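Long-range contacts in ARF-like GTPase (Chlamydomonas reinhardtii, PDB 4M9Q), which belongs to the ARF-like family of small P-loop GTPases and holds phosphoaminophosphonic acid-guanylate ester together with a magnesium ion: residues A15-L20 against V52-G57; I108-N113 against N137-F142; K114-T119 against P143-M148. One frame throughout, in Å; residues are numbered along the deposited sequence.

In the fold
From the N terminus, contact 1 comes first: it closes the loop of 31 residues between 15-20 and 52-57, joining the start of helix 17-24 to the end of strand 48-55 around the phosphates and magnesium ion. Contacts 2 and 3 both open after contact 1 has closed; each closes a loop of 23 residues, and the two cross because 114-119 continues directly from 108-113 and 143-148 from 137-142. Contact 2 pairs strands 108-113 and 139-143, with helix 123-129 between them in sequence; contact 3 joins the loops that leave these strands and hold the guanine. Asn113 links all three, its ND2 bonded to Ala15 O and its OD1 to Ala146 N.

Contact 1: A15-L20 against V52-G57; sequences AGKTTL and VFDLGG. With MG (magnesium ion), chain E; GNP (phosphoaminophosphonic acid-guanylate ester), chain D.
Thr18 and Asp54 meet nearly at right angles beside the magnesium ion. Asp54 swings its carboxylate toward the helix start with CG anti to the backbone N (chi1 163°), and OD2 receives the hydroxyl of Thr18 on its syn lone pair, OG1 to OD2 2.5 Å; Asn39 ND2 is a second donor to this oxygen. The same Thr18 OG1 binds magnesium at 1.9 Å. The other carboxylate oxygen, OD1, works through a metal-bound water, which donates to it at 2.6 Å. Two phosphate oxygens, a second water and Thr35 complete the metal site.

Lys17 bends at chi3 (-74°) and chi4 (-70°), folding its chain past the strand end. Lys17 CE lies 3.0 Å from Leu55 O, while Lys17 NZ bonds to GNP O2G at 2.6 Å and to GNP O2B at 2.9 Å, with Gly11 O as a further partner. Gly57 N shares O2G, at 2.8 Å. Lys17 of the P-loop and Gly57 of the DxxG motif of small GTPases meet at this gamma-phosphate oxygen, and Lys17 also reaches the beta phosphate. Asp54 thus acts in the second shell, orienting a metal ligand and a metal-bound water, and the magnesium ion probably polarises the Thr18 hydroxyl toward the carboxylate.

Contact 2: I108-N113 against N137-F142; sequences ICIFAN and NSHNVF. With GNP (phosphoaminophosphonic acid-guanylate ester), chain D.
Phe142 O is gripped by two groups of strand 108-113: Ala112 N donates to it at 2.8 Å, from well above the carbonyl plane, and Phe111 CA makes a CA-H...O contact. The Phe111 ring also brings its edge up to this oxygen. One step back, Ile110 O accepts Phe142 N at 2.8 Å and has Val141 CA beside it. Ile110 N returns a nearly straight bond to Asn140 O (172° at the hydrogen), and the ladder continues through Asn140 N to Ile108 O and Ile108 N to Ser138 O.

This is parallel pairing, the two strands inclined at 19°. It joins the ends of a beta-alpha-beta unit whose helix is 123-129, and puts 139-143 at the outer edge of the six-stranded sheet of the P-loop fold.

On the face carrying Cys109, Phe111 and Phe142, the cysteine sulfur touches two rings. Cys109 SG lies 3.6 Å above the plane of the Phe111 ring, toward its rim, and meets the Phe142 ring obliquely, 3.7 Å from CD1. Phe111 CD1 in turn rests 3.9 Å from Phe142 CB. Leu165 of helix 157-190 packs on Cys109 from outside the pair.

The other face carries Ile108, Ile110, His139 and Val141. Ile110 and His139 run side by side, with CD1 of the isoleucine 4.0 Å from His139 CB, and Val141 CG2 touches Ile110 CB. His139 holds CG between its backbone N and carbonyl carbon (chi1 62°), which carries ND1 back to Asn137 O at 2.7 Å, exactly in the ring plane. Asn137 touches Ile108 CG1 through its CB, while its ND2 bonds to Lys106 O and Met103 O.

Contact 3: K114-T119 against P143-M148; sequences KQDLPT and PCTAKM. With GNP (phosphoaminophosphonic acid-guanylate ester), chain D.
Gln115 starts with CG opposite its carbonyl carbon (chi1 -64°) and then bends at chi2 (-73°), folding its amide end over Pro143; Asp116, its neighbour, sets CG between backbone N and carbonyl carbon (chi1 58°) and reaches beside Thr145 to the guanine. Gln115 CD comes to 3.7 Å from Pro143 CB, the two side chains meeting at a slant, and Gln115 CG lies 3.3 Å from Cys144 O. Gln115 NE2 donates to Ala121 O and Ala112 O. In the backbone, Gln115 N donates to Cys144 O at 3.1 Å, tilted from the carbonyl plane.

Thr145 CG2 lies 3.6 Å from Asp116 OD1, so that a methyl group flanks the carboxylate. Asp116 takes the base in a two-pronged grip: GNP N1 donates to OD1 at 2.7 Å and GNP N2 to OD2 at 2.8 Å. Lys147 N donates to GNP O6 from the second loop. The ring system is sandwiched between the aliphatic part of Lys114, extended beyond CG, on one face and Lys147 CB, 3.5 Å from GNP C5, on the other. Lys114 NZ goes on to a salt bridge with Asp80 and also bonds Asn14 O; its bond to the ribose O4' is weak.

Lys114 and Asp116 belong to the NKxD motif, while Thr145, Ala146 and Lys147 correspond to the SAK (G5) motif of small GTPases, here with threonine in first place. A carboxylate that accepts both N1-H and N2-H, together with a backbone N-H donated to O6, fits the donor and acceptor pattern of guanine, consistent with selection of that base.

Contact 1: A15-L20 against V52-G57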
loop_
_atom_site.group_PDB
_atom_site.type_symbol
_atom_site.label_atom_id
_atom_site.label_comp_id
_atom_site.label_asym_id
_atom_site.label_seq_id
_atom_site.Cartn_x
_atom_site.Cartn_y
_atom_site.Cartn_z
ATOM N N ALA A 15 -4.698 1.506 -10.552
ATOM C CA ALA A 15 -3.353 1.974 -10.243
ATOM C C ALA A 15 -2.311 0.871 -10.505
ATOM O O ALA A 15 -1.144 1.164 -10.942
ATOM C CB ALA A 15 -3.282 2.439 -8.808
ATOM N N GLY A 16 -2.742 -0.373 -10.249
ATOM C CA GLY A 16 -1.908 -1.551 -10.478
ATOM C C GLY A 16 -1.547 -2.356 -9.260
ATOM O O GLY A 16 -0.528 -3.037 -9.294
ATOM N N LYS A 17 -2.404 -2.328 -8.229
ATOM C CA LYS A 17 -2.117 -2.948 -6.935
ATOM C C LYS A 17 -2.079 -4.453 -7.093
ATOM O O LYS A 17 -1.113 -5.115 -6.695
ATOM C CB LYS A 17 -3.194 -2.615 -5.931
ATOM C CG LYS A 17 -3.397 -1.144 -5.702
ATOM C CD LYS A 17 -4.514 -0.845 -4.693
ATOM C CE LYS A 17 -5.893 -1.096 -5.290
ATOM N NZ LYS A 17 -6.248 -0.098 -6.325
ATOM N N THR A 18 -3.137 -5.019 -7.670
ATOM C CA THR A 18 -3.193 -6.457 -7.811
ATOM C C THR A 18 -2.018 -6.965 -8.665
ATOM O O THR A 18 -1.373 -7.940 -8.303
ATOM C CB THR A 18 -4.571 -6.892 -8.300
ATOM O OG1 THR A 18 -5.554 -6.391 -7.388
ATOM C CG2 THR A 18 -4.745 -8.433 -8.354
ATOM N N THR A 19 -1.685 -6.266 -9.746
ATOM C CA THR A 19 -0.552 -6.657 -10.599
ATOM C C THR A 19 0.760 -6.541 -9.819
ATOM O O THR A 19 1.648 -7.357 -9.923
ATOM C CB THR A 19 -0.501 -5.788 -11.854
ATOM O OG1 THR A 19 -1.809 -5.766 -12.472
ATOM C CG2 THR A 19 0.547 -6.315 -12.889
ATOM N N LEU A 20 0.857 -5.517 -8.995
ATOM C CA LEU A 20 2.053 -5.302 -8.208
ATOM C C LEU A 20 2.203 -6.406 -7.172
ATOM O O LEU A 20 3.255 -7.004 -7.003
ATOM C CB LEU A 20 1.997 -3.932 -7.571
ATOM C CG LEU A 20 3.279 -3.514 -6.875
ATOM C CD1 LEU A 20 3.457 -2.004 -7.062
ATOM C CD2 LEU A 20 3.208 -3.939 -5.415
ATOM N N VAL A 52 0.103 -9.191 3.311
ATOM C CA VAL A 52 -0.330 -8.114 2.446
ATOM C C VAL A 52 -1.800 -8.211 2.052
ATOM O O VAL A 52 -2.220 -9.184 1.495
ATOM C CB VAL A 52 0.491 -8.070 1.157
ATOM C CG1 VAL A 52 0.208 -6.787 0.410
ATOM C CG2 VAL A 52 1.963 -8.172 1.488
ATOM N N PHE A 53 -2.573 -7.184 2.353
ATOM C CA PHE A 53 -3.979 -7.101 1.954
ATOM C C PHE A 53 -4.137 -6.167 0.731
ATOM O O PHE A 53 -3.909 -4.980 0.820
ATOM C CB PHE A 53 -4.786 -6.596 3.112
ATOM C CG PHE A 53 -4.931 -7.599 4.219
ATOM C CD1 PHE A 53 -4.263 -7.437 5.431
ATOM C CD2 PHE A 53 -5.771 -8.705 4.065
ATOM C CE1 PHE A 53 -4.437 -8.338 6.454
ATOM C CE2 PHE A 53 -5.912 -9.643 5.099
ATOM C CZ PHE A 53 -5.237 -9.458 6.298
ATOM N N ASP A 54 -4.491 -6.739 -0.404
ATOM C CA ASP A 54 -4.704 -5.987 -1.618
ATOM C C ASP A 54 -6.192 -5.648 -1.709
ATOM O O ASP A 54 -6.998 -6.504 -1.981
ATOM C CB ASP A 54 -4.221 -6.822 -2.801
ATOM C CG ASP A 54 -4.754 -6.327 -4.146
ATOM O OD1 ASP A 54 -5.007 -5.110 -4.314
ATOM O OD2 ASP A 54 -4.917 -7.166 -5.058
ATOM N N LEU A 55 -6.557 -4.414 -1.417
ATOM C CA LEU A 55 -7.941 -4.008 -1.367
ATOM C C LEU A 55 -8.338 -3.384 -2.682
ATOM O O LEU A 55 -7.542 -2.687 -3.301
ATOM C CB LEU A 55 -8.126 -2.973 -0.270
ATOM C CG LEU A 55 -8.285 -3.498 1.157
ATOM C CD1 LEU A 55 -7.805 -4.947 1.330
ATOM C CD2 LEU A 55 -7.630 -2.574 2.159
ATOM N N GLY A 56 -9.575 -3.582 -3.094
ATOM C CA GLY A 56 -10.072 -2.916 -4.295
ATOM C C GLY A 56 -10.052 -1.419 -4.131
ATOM O O GLY A 56 -10.264 -0.930 -3.022
ATOM N N GLY A 57 -9.816 -0.691 -5.230
ATOM C CA GLY A 57 -9.794 0.748 -5.198
ATOM C C GLY A 57 -10.957 1.473 -5.831
ATOM O O GLY A 57 -10.990 2.684 -5.792
HETATM MG MG MG E . -6.978 -5.227 -7.805
HETATM P PG GNP D . -8.595 -2.369 -8.565
HETATM O O1G GNP D . -8.472 -3.949 -8.232
HETATM O O2G GNP D . -8.143 -1.490 -7.348
HETATM O O3G GNP D . -10.027 -2.130 -9.081
HETATM N N3B GNP D . -7.420 -2.032 -9.745
HETATM P PB GNP D . -5.830 -2.511 -9.433
HETATM O O1B GNP D . -5.746 -3.896 -8.607
HETATM O O2B GNP D . -5.174 -1.357 -8.727
HETATM O O3A GNP D . -5.257 -2.626 -10.910
HETATM P PA GNP D . -4.654 -3.908 -11.633
HETATM O O1A GNP D . -5.870 -4.725 -11.841
HETATM O O2A GNP D . -3.492 -4.375 -10.828
HETATM O "O5'" GNP D . -4.150 -3.201 -12.973
HETATM C "C5'" GNP D . -5.056 -2.341 -13.705
HETATM C "C4'" GNP D . -4.693 -2.332 -15.214
HETATM O "O4'" GNP D . -3.377 -1.766 -15.309
HETATM C "C3'" GNP D . -4.511 -3.715 -15.821
HETATM O "O3'" GNP D . -4.634 -3.714 -17.242
HETATM C "C2'" GNP D . -3.066 -4.014 -15.606
HETATM O "O2'" GNP D . -2.512 -4.931 -16.503
HETATM C "C1'" GNP D . -2.465 -2.674 -15.898
HETATM N N9 GNP D . -1.122 -2.442 -15.360
HETATM C C8 GNP D . -0.750 -2.679 -14.103
HETATM N N7 GNP D . 0.519 -2.298 -13.907
HETATM C C5 GNP D . 0.981 -1.825 -15.069
HETATM C C6 GNP D . 2.281 -1.290 -15.511
HETATM O O6 GNP D . 3.254 -1.208 -14.739
HETATM N N1 GNP D . 2.368 -0.884 -16.759
HETATM C C2 GNP D . 1.321 -0.954 -17.639
HETATM N N2 GNP D . 1.546 -0.526 -18.884
HETATM N N3 GNP D . 0.092 -1.435 -17.314
HETATM C C4 GNP D . -0.105 -1.914 -16.039
HETATM O O HOH W 1 -6.851 -4.384 -5.956
HETATM O O HOH W 2 -7.107 -6.046 -9.719
#

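Contact 2: I108-N113 against N137-F142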
loop_
_atom_site.group_PDB
_atom_site.type_symbol
_atom_site.label_atom_id
_atom_site.label_comp_id
_atom_site.label_asym_id
_atom_site.label_seq_id
_atom_site.Cartn_x
_atom_site.Cartn_y
_atom_site.Cartn_z
ATOM N N ILE A 108 4.464 4.987 4.702
ATOM C CA ILE A 108 3.817 4.784 3.403
ATOM C C ILE A 108 4.866 4.613 2.297
ATOM O O ILE A 108 5.745 5.449 2.074
ATOM C CB ILE A 108 2.993 5.972 2.915
ATOM C CG1 ILE A 108 2.394 6.783 4.025
ATOM C CG2 ILE A 108 1.828 5.500 2.039
ATOM C CD1 ILE A 108 1.454 5.994 4.787
ATOM N N CYS A 109 4.794 3.508 1.602
ATOM C CA CYS A 109 5.630 3.302 0.464
ATOM C C CYS A 109 4.755 3.634 -0.755
ATOM O O CYS A 109 3.746 3.024 -0.962
ATOM C CB CYS A 109 6.085 1.868 0.445
ATOM S SG CYS A 109 6.899 1.430 -1.072
ATOM N N ILE A 110 5.113 4.661 -1.502
ATOM C CA ILE A 110 4.312 5.105 -2.597
ATOM C C ILE A 110 4.969 4.619 -3.866
ATOM O O ILE A 110 6.130 4.940 -4.136
ATOM C CB ILE A 110 4.207 6.642 -2.608
ATOM C CG1 ILE A 110 3.556 7.115 -1.289
ATOM C CG2 ILE A 110 3.396 7.124 -3.819
ATOM C CD1 ILE A 110 3.911 8.506 -0.844
ATOM N N PHE A 111 4.256 3.815 -4.642
ATOM C CA PHE A 111 4.802 3.357 -5.905
ATOM C C PHE A 111 4.243 4.182 -7.045
ATOM O O PHE A 111 3.055 4.243 -7.262
ATOM C CB PHE A 111 4.476 1.896 -6.118
ATOM C CG PHE A 111 5.342 0.953 -5.334
ATOM C CD1 PHE A 111 6.651 0.875 -5.592
ATOM C CD2 PHE A 111 4.804 0.097 -4.405
ATOM C CE1 PHE A 111 7.459 -0.019 -4.907
ATOM C CE2 PHE A 111 5.586 -0.828 -3.718
ATOM C CZ PHE A 111 6.921 -0.871 -3.951
ATOM N N ALA A 112 5.117 4.852 -7.763
ATOM C CA ALA A 112 4.705 5.626 -8.942
ATOM C C ALA A 112 4.716 4.637 -10.093
ATOM O O ALA A 112 5.714 4.510 -10.798
ATOM C CB ALA A 112 5.682 6.775 -9.224
ATOM N N ASN A 113 3.616 3.926 -10.251
ATOM C CA ASN A 113 3.554 2.774 -11.150
ATOM C C ASN A 113 3.369 3.129 -12.647
ATOM O O ASN A 113 3.022 4.243 -13.021
ATOM C CB ASN A 113 2.453 1.832 -10.678
ATOM C CG ASN A 113 2.502 0.494 -11.365
ATOM O OD1 ASN A 113 3.593 -0.051 -11.644
ATOM N ND2 ASN A 113 1.335 -0.044 -11.674
ATOM N N ASN A 137 3.568 11.481 7.684
ATOM C CA ASN A 137 3.866 10.102 7.857
ATOM C C ASN A 137 5.099 9.872 7.004
ATOM O O ASN A 137 5.183 10.335 5.855
ATOM C CB ASN A 137 2.743 9.232 7.306
ATOM C CG ASN A 137 1.543 9.193 8.213
ATOM O OD1 ASN A 137 0.846 10.188 8.342
ATOM N ND2 ASN A 137 1.290 8.037 8.834
ATOM N N SER A 138 6.066 9.165 7.573
ATOM C CA SER A 138 7.269 8.878 6.862
ATOM C C SER A 138 6.885 8.223 5.529
ATOM O O SER A 138 5.974 7.402 5.478
ATOM C CB SER A 138 8.168 8.008 7.717
ATOM O OG SER A 138 9.248 7.552 6.938
ATOM N N HIS A 139 7.537 8.615 4.435
ATOM C CA HIS A 139 7.189 8.064 3.148
ATOM C C HIS A 139 8.260 8.240 2.182
ATOM O O HIS A 139 9.127 9.111 2.326
ATOM C CB HIS A 139 5.965 8.712 2.593
ATOM C CG HIS A 139 6.123 10.171 2.353
ATOM N ND1 HIS A 139 5.954 11.066 3.328
ATOM C CD2 HIS A 139 6.516 10.889 1.204
ATOM C CE1 HIS A 139 6.188 12.324 2.830
ATOM N NE2 HIS A 139 6.557 12.203 1.537
ATOM N N ASN A 140 8.203 7.431 1.143
ATOM C CA ASN A 140 9.196 7.505 0.086
ATOM C C ASN A 140 8.501 7.094 -1.180
ATOM O O ASN A 140 7.595 6.249 -1.120
ATOM C CB ASN A 140 10.327 6.524 0.400
ATOM C CG ASN A 140 11.639 6.890 -0.251
ATOM O OD1 ASN A 140 11.725 7.742 -1.127
ATOM N ND2 ASN A 140 12.693 6.236 0.201
ATOM N N VAL A 141 8.932 7.626 -2.318
ATOM C CA VAL A 141 8.252 7.350 -3.572
ATOM C C VAL A 141 9.191 6.605 -4.454
ATOM O O VAL A 141 10.329 7.010 -4.596
ATOM C CB VAL A 141 7.860 8.651 -4.320
ATOM C CG1 VAL A 141 7.284 8.337 -5.710
ATOM C CG2 VAL A 141 6.903 9.478 -3.459
ATOM N N PHE A 142 8.710 5.536 -5.060
ATOM C CA PHE A 142 9.528 4.676 -5.878
ATOM C C PHE A 142 8.828 4.485 -7.196
ATOM O O PHE A 142 7.727 3.972 -7.239
ATOM C CB PHE A 142 9.642 3.310 -5.241
ATOM C CG PHE A 142 10.303 3.327 -3.898
ATOM C CD1 PHE A 142 9.546 3.401 -2.743
ATOM C CD2 PHE A 142 11.671 3.220 -3.791
ATOM C CE1 PHE A 142 10.141 3.394 -1.509
ATOM C CE2 PHE A 142 12.278 3.237 -2.559
ATOM C CZ PHE A 142 11.512 3.340 -1.421
HETATM P PG GNP D . -8.595 -2.369 -8.565
HETATM O O1G GNP D . -8.472 -3.949 -8.232
HETATM O O2G GNP D . -8.143 -1.490 -7.348
HETATM O O3G GNP D . -10.027 -2.130 -9.081
HETATM N N3B GNP D . -7.420 -2.032 -9.745
HETATM P PB GNP D . -5.830 -2.511 -9.433
HETATM O O1B GNP D . -5.746 -3.896 -8.607
HETATM O O2B GNP D . -5.174 -1.357 -8.727
HETATM O O3A GNP D . -5.257 -2.626 -10.910
HETATM P PA GNP D . -4.654 -3.908 -11.633
HETATM O O1A GNP D . -5.870 -4.725 -11.841
HETATM O O2A GNP D . -3.492 -4.375 -10.828
HETATM O "O5'" GNP D . -4.150 -3.201 -12.973
HETATM C "C5'" GNP D . -5.056 -2.341 -13.705
HETATM C "C4'" GNP D . -4.693 -2.332 -15.214
HETATM O "O4'" GNP D . -3.377 -1.766 -15.309
HETATM C "C3'" GNP D . -4.511 -3.715 -15.821
HETATM O "O3'" GNP D . -4.634 -3.714 -17.242
HETATM C "C2'" GNP D . -3.066 -4.014 -15.606
HETATM O "O2'" GNP D . -2.512 -4.931 -16.503
HETATM C "C1'" GNP D . -2.465 -2.674 -15.898
HETATM N N9 GNP D . -1.122 -2.442 -15.360
HETATM C C8 GNP D . -0.750 -2.679 -14.103
HETATM N N7 GNP D . 0.519 -2.298 -13.907
HETATM C C5 GNP D . 0.981 -1.825 -15.069
HETATM C C6 GNP D . 2.281 -1.290 -15.511
HETATM O O6 GNP D . 3.254 -1.208 -14.739
HETATM N N1 GNP D . 2.368 -0.884 -16.759
HETATM C C2 GNP D . 1.321 -0.954 -17.639
HETATM N N2 GNP D . 1.546 -0.526 -18.884
HETATM N N3 GNP D . 0.092 -1.435 -17.314
HETATM C C4 GNP D . -0.105 -1.914 -16.039
#

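Contact 3: K114-T119 against P143-M148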
loop_
_atom_site.group_PDB
_atom_site.type_symbol
_atom_site.label_atom_id
_atom_site.label_comp_id
_atom_site.label_asym_id
_atom_site.label_seq_id
_atom_site.Cartn_x
_atom_site.Cartn_y
_atom_site.Cartn_z
ATOM N N LYS A 114 3.654 2.163 -13.501
ATOM C CA LYS A 114 3.402 2.280 -14.964
ATOM C C LYS A 114 4.444 3.164 -15.663
ATOM O O LYS A 114 4.116 3.908 -16.559
ATOM C CB LYS A 114 1.972 2.778 -15.227
ATOM C CG LYS A 114 0.870 1.952 -14.512
ATOM C CD LYS A 114 -0.448 1.966 -15.291
ATOM C CE LYS A 114 -1.603 1.370 -14.528
ATOM N NZ LYS A 114 -2.943 1.629 -15.144
ATOM N N GLN A 115 5.705 3.040 -15.256
ATOM C CA GLN A 115 6.793 3.816 -15.820
ATOM C C GLN A 115 7.197 3.366 -17.211
ATOM O O GLN A 115 8.032 4.005 -17.832
ATOM C CB GLN A 115 8.014 3.795 -14.926
ATOM C CG GLN A 115 7.834 4.446 -13.558
ATOM C CD GLN A 115 7.769 5.951 -13.604
ATOM O OE1 GLN A 115 8.499 6.552 -14.347
ATOM N NE2 GLN A 115 6.935 6.553 -12.778
ATOM N N ASP A 116 6.619 2.274 -17.694
ATOM C CA ASP A 116 6.757 1.872 -19.119
ATOM C C ASP A 116 5.894 2.717 -20.028
ATOM O O ASP A 116 6.129 2.783 -21.233
ATOM C CB ASP A 116 6.370 0.407 -19.316
ATOM C CG ASP A 116 4.927 0.122 -18.855
ATOM O OD1 ASP A 116 4.498 0.525 -17.708
ATOM O OD2 ASP A 116 4.194 -0.515 -19.656
ATOM N N LEU A 117 4.865 3.358 -19.488
ATOM C CA LEU A 117 4.014 4.219 -20.354
ATOM C C LEU A 117 4.684 5.568 -20.669
ATOM O O LEU A 117 5.280 6.228 -19.809
ATOM C CB LEU A 117 2.633 4.414 -19.723
ATOM C CG LEU A 117 1.831 3.110 -19.704
ATOM C CD1 LEU A 117 0.498 3.419 -19.037
ATOM C CD2 LEU A 117 1.712 2.529 -21.133
ATOM N N PRO A 118 4.576 6.013 -21.889
ATOM C CA PRO A 118 5.280 7.256 -22.233
ATOM C C PRO A 118 4.907 8.519 -21.422
ATOM O O PRO A 118 5.768 9.372 -21.230
ATOM C CB PRO A 118 4.993 7.443 -23.697
ATOM C CG PRO A 118 3.909 6.510 -24.025
ATOM C CD PRO A 118 3.799 5.462 -22.991
ATOM N N THR A 119 3.697 8.592 -20.867
ATOM C CA THR A 119 3.295 9.754 -20.062
ATOM C C THR A 119 3.620 9.623 -18.571
ATOM O O THR A 119 3.251 10.448 -17.775
ATOM C CB THR A 119 1.793 9.995 -20.199
ATOM O OG1 THR A 119 1.112 8.745 -19.962
ATOM C CG2 THR A 119 1.471 10.604 -21.619
ATOM N N PRO A 143 9.462 4.918 -8.287
ATOM C CA PRO A 143 8.913 4.603 -9.565
ATOM C C PRO A 143 9.064 3.127 -9.879
ATOM O O PRO A 143 10.075 2.538 -9.527
ATOM C CB PRO A 143 9.754 5.443 -10.537
ATOM C CG PRO A 143 10.826 6.076 -9.752
ATOM C CD PRO A 143 10.639 5.780 -8.322
ATOM N N CYS A 144 8.105 2.534 -10.600
ATOM C CA CYS A 144 8.177 1.119 -10.891
ATOM C C CYS A 144 7.294 0.753 -12.054
ATOM O O CYS A 144 6.534 1.574 -12.595
ATOM C CB CYS A 144 7.740 0.306 -9.678
ATOM S SG CYS A 144 6.000 0.563 -9.322
ATOM N N THR A 145 7.406 -0.517 -12.434
ATOM C CA THR A 145 6.618 -1.115 -13.513
ATOM C C THR A 145 6.190 -2.491 -13.059
ATOM O O THR A 145 6.927 -3.457 -13.124
ATOM C CB THR A 145 7.495 -1.189 -14.781
ATOM O OG1 THR A 145 7.927 0.131 -15.051
ATOM C CG2 THR A 145 6.745 -1.742 -15.980
ATOM N N ALA A 146 5.008 -2.540 -12.504
ATOM C CA ALA A 146 4.448 -3.747 -11.932
ATOM C C ALA A 146 4.224 -4.749 -13.062
ATOM O O ALA A 146 4.205 -5.935 -12.811
ATOM C CB ALA A 146 3.121 -3.419 -11.243
ATOM N N LYS A 147 4.005 -4.283 -14.280
ATOM C CA LYS A 147 3.798 -5.172 -15.421
ATOM C C LYS A 147 4.949 -5.064 -16.406
ATOM O O LYS A 147 4.834 -4.379 -17.424
ATOM C CB LYS A 147 2.472 -4.840 -16.137
ATOM C CG LYS A 147 1.977 -5.932 -17.084
ATOM C CD LYS A 147 0.789 -5.482 -17.924
ATOM C CE LYS A 147 0.413 -6.500 -19.009
ATOM N NZ LYS A 147 0.379 -5.931 -20.399
ATOM N N MET A 148 6.044 -5.753 -16.130
ATOM C CA MET A 148 7.184 -5.805 -17.084
ATOM C C MET A 148 6.783 -6.644 -18.323
ATOM O O MET A 148 5.826 -7.434 -18.273
ATOM C CB MET A 148 8.466 -6.344 -16.415
ATOM C CG MET A 148 9.084 -5.418 -15.365
ATOM S SD MET A 148 9.992 -3.995 -16.027
ATOM C CE MET A 148 11.680 -4.623 -16.123
HETATM P PG GNP D . -8.595 -2.369 -8.565
HETATM O O1G GNP D . -8.472 -3.949 -8.232
HETATM O O2G GNP D . -8.143 -1.490 -7.348
HETATM O O3G GNP D . -10.027 -2.130 -9.081
HETATM N N3B GNP D . -7.420 -2.032 -9.745
HETATM P PB GNP D . -5.830 -2.511 -9.433
HETATM O O1B GNP D . -5.746 -3.896 -8.607
HETATM O O2B GNP D . -5.174 -1.357 -8.727
HETATM O O3A GNP D . -5.257 -2.626 -10.910
HETATM P PA GNP D . -4.654 -3.908 -11.633
HETATM O O1A GNP D . -5.870 -4.725 -11.841
HETATM O O2A GNP D . -3.492 -4.375 -10.828
HETATM O "O5'" GNP D . -4.150 -3.201 -12.973
HETATM C "C5'" GNP D . -5.056 -2.341 -13.705
HETATM C "C4'" GNP D . -4.693 -2.332 -15.214
HETATM O "O4'" GNP D . -3.377 -1.766 -15.309
HETATM C "C3'" GNP D . -4.511 -3.715 -15.821
HETATM O "O3'" GNP D . -4.634 -3.714 -17.242
HETATM C "C2'" GNP D . -3.066 -4.014 -15.606
HETATM O "O2'" GNP D . -2.512 -4.931 -16.503
HETATM C "C1'" GNP D . -2.465 -2.674 -15.898
HETATM N N9 GNP D . -1.122 -2.442 -15.360
HETATM C C8 GNP D . -0.750 -2.679 -14.103
HETATM N N7 GNP D . 0.519 -2.298 -13.907
HETATM C C5 GNP D . 0.981 -1.825 -15.069
HETATM C C6 GNP D . 2.281 -1.290 -15.511
HETATM O O6 GNP D . 3.254 -1.208 -14.739
HETATM N N1 GNP D . 2.368 -0.884 -16.759
HETATM C C2 GNP D . 1.321 -0.954 -17.639
HETATM N N2 GNP D . 1.546 -0.526 -18.884
HETATM N N3 GNP D . 0.092 -1.435 -17.314
HETATM C C4 GNP D . -0.105 -1.914 -16.039
#